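PDB 7LBJ: geranyltranstransferase from Stenotrophomonas maltophilia, which probably condenses isopentenyl diphosphate with allylic diphosphates, with magnesium as cofactor, to build longer trans-prenyl diphosphates such as farnesyl diphosphate. Local coordinates for residues 111-114 with 115-119. Sequence-based numbering, arbitrary orientation.
Sequences VAFD and EATAI
Asp114 turns its carboxylate to the N-terminal end of helix 115-134, and OD1 is gripped twice there by Thr117. The backbone N of Thr117 lies 2.8 Å from Asp114 OD1, in a nearly straight bond (170°) that meets the oxygen almost along its C-O axis. The hydroxyl OG1 of Thr117 donates to the same Asp114 OD1 over 2.9 Å, arriving from above the carboxylate plane. Both torsions serve this grip: Asp114 CG sits between its own N and carbonyl carbon (chi1 51°), bending the acid toward the helix end, while Thr117 OG1 lies beside its own backbone N, so hydroxyl and amide reach one oxygen. This is an N-cap, which gives a partner to an amide that the start of a helix would otherwise leave without one; here it sits where the chain, having left the short helix 109-112 at Phe113, enters helix 115-134 in the mainly helical fold of the FPP/GGPP synthase family. The Thr117 amide, the start of the helix and the salt bridge from Asp114 OD2 to Arg39 of helix 38-46 probably favour the ionised acid. Among backbone bonds, Ala118 N donates to Asp114 O at 3.0 Å, closing the first turn. Apolar contact is slight: Phe113 lays its CB 3.8 Å from Thr117 CG2, and that methyl approaches the base of the ring obliquely. Arg39 touches both side chains and Ala43 that of Thr117.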
ATOM      1  N   VAL A 111      -7.175  19.745  -4.450  1.00 21.05           N
ATOM      2  CA  VAL A 111      -7.824  20.957  -4.948  1.00 23.57           C
ATOM      3  C   VAL A 111      -8.699  20.641  -6.158  1.00 22.85           C
ATOM      4  O   VAL A 111      -9.838  21.109  -6.253  1.00 26.69           O
ATOM      5  CB  VAL A 111      -6.773  22.038  -5.277  1.00 23.66           C
ATOM      6  CG1 VAL A 111      -7.446  23.310  -5.820  1.00 27.53           C
ATOM      7  CG2 VAL A 111      -5.956  22.377  -4.057  1.00 26.60           C
ATOM      8  N   ALA A 112      -8.192  19.836  -7.097  1.00 23.07           N
ATOM      9  CA  ALA A 112      -8.992  19.465  -8.261  1.00 23.72           C
ATOM     10  C   ALA A 112     -10.224  18.663  -7.872  1.00 25.83           C
ATOM     11  O   ALA A 112     -11.267  18.765  -8.532  1.00 24.96           O
ATOM     12  CB  ALA A 112      -8.139  18.667  -9.251  1.00 21.89           C
ATOM     13  N   PHE A 113     -10.120  17.841  -6.824  1.00 21.40           N
ATOM     14  CA  PHE A 113     -11.222  16.998  -6.394  1.00 22.11           C
ATOM     15  C   PHE A 113     -11.611  17.446  -4.997  1.00 27.74           C
ATOM     16  O   PHE A 113     -12.249  18.496  -4.841  1.00 26.28           O
ATOM     17  CB  PHE A 113     -10.828  15.516  -6.513  1.00 18.86           C
ATOM     18  CG  PHE A 113     -10.576  15.089  -7.941  1.00 20.12           C
ATOM     19  CD1 PHE A 113      -9.334  15.296  -8.532  1.00 21.03           C
ATOM     20  CD2 PHE A 113     -11.595  14.543  -8.707  1.00 27.46           C
ATOM     21  CE1 PHE A 113      -9.106  14.935  -9.858  1.00 19.96           C
ATOM     22  CE2 PHE A 113     -11.368  14.178 -10.036  1.00 24.39           C
ATOM     23  CZ  PHE A 113     -10.130  14.376 -10.603  1.00 21.87           C
ATOM     24  N   ASP A 114     -11.259  16.689  -3.958  1.00 22.55           N
ATOM     25  CA  ASP A 114     -11.447  17.087  -2.567  1.00 23.82           C
ATOM     26  C   ASP A 114     -10.496  16.236  -1.743  1.00 22.18           C
ATOM     27  O   ASP A 114      -9.832  15.340  -2.268  1.00 18.86           O
ATOM     28  CB  ASP A 114     -12.903  16.927  -2.111  1.00 27.05           C
ATOM     29  CG  ASP A 114     -13.459  15.554  -2.423  1.00 25.98           C
ATOM     30  OD1 ASP A 114     -12.934  14.565  -1.891  1.00 22.95           O
ATOM     31  OD2 ASP A 114     -14.418  15.461  -3.208  1.00 35.82           O
ATOM     32  N   GLU A 115     -10.406  16.533  -0.446  1.00 20.03           N
ATOM     33  CA  GLU A 115      -9.411  15.822   0.357  1.00 20.42           C
ATOM     34  C   GLU A 115      -9.729  14.336   0.470  1.00 17.01           C
ATOM     35  O   GLU A 115      -8.818  13.499   0.426  1.00 16.63           O
ATOM     36  CB  GLU A 115      -9.290  16.455   1.744  1.00 23.84           C
ATOM     37  CG  GLU A 115      -8.605  17.809   1.701  1.00 27.18           C
ATOM     38  CD  GLU A 115      -8.700  18.533   3.025  1.00 29.23           C
ATOM     39  OE1 GLU A 115      -8.388  17.913   4.057  1.00 28.71           O
ATOM     40  OE2 GLU A 115      -9.096  19.714   3.025  1.00 37.42           O
ATOM     41  N   ALA A 116     -11.007  13.976   0.636  1.00 19.06           N
ATOM     42  CA  ALA A 116     -11.332  12.556   0.802  1.00 18.90           C
ATOM     43  C   ALA A 116     -10.953  11.767  -0.443  1.00 17.62           C
ATOM     44  O   ALA A 116     -10.377  10.674  -0.357  1.00 16.59           O
ATOM     45  CB  ALA A 116     -12.824  12.377   1.108  1.00 17.85           C
ATOM     46  N   THR A 117     -11.301  12.306  -1.615  1.00 17.80           N
ATOM     47  CA  THR A 117     -10.931  11.672  -2.876  1.00 18.57           C
ATOM     48  C   THR A 117      -9.417  11.536  -3.002  1.00 16.21           C
ATOM     49  O   THR A 117      -8.918  10.513  -3.473  1.00 15.14           O
ATOM     50  CB  THR A 117     -11.495  12.488  -4.043  1.00 19.08           C
ATOM     51  OG1 THR A 117     -12.921  12.549  -3.936  1.00 22.43           O
ATOM     52  CG2 THR A 117     -11.103  11.856  -5.363  1.00 18.50           C
ATOM     53  N   ALA A 118      -8.670  12.562  -2.579  1.00 17.96           N
ATOM     54  CA  ALA A 118      -7.216  12.495  -2.679  1.00 14.61           C
ATOM     55  C   ALA A 118      -6.645  11.438  -1.739  1.00 13.51           C
ATOM     56  O   ALA A 118      -5.723  10.699  -2.104  1.00 16.06           O
ATOM     57  CB  ALA A 118      -6.601  13.877  -2.380  1.00 16.95           C
ATOM     58  N   ILE A 119      -7.160  11.366  -0.516  1.00 15.32           N
ATOM     59  CA  ILE A 119      -6.694  10.349   0.419  1.00 13.47           C
ATOM     60  C   ILE A 119      -6.882   8.963  -0.188  1.00 13.75           C
ATOM     61  O   ILE A 119      -5.945   8.155  -0.254  1.00 14.42           O
ATOM     62  CB  ILE A 119      -7.435  10.486   1.760  1.00 13.68           C
ATOM     63  CG1 ILE A 119      -6.968  11.753   2.500  1.00 14.83           C
ATOM     64  CG2 ILE A 119      -7.234   9.236   2.619  1.00 18.40           C
ATOM     65  CD1 ILE A 119      -7.942  12.197   3.598  1.00 19.11           C
TER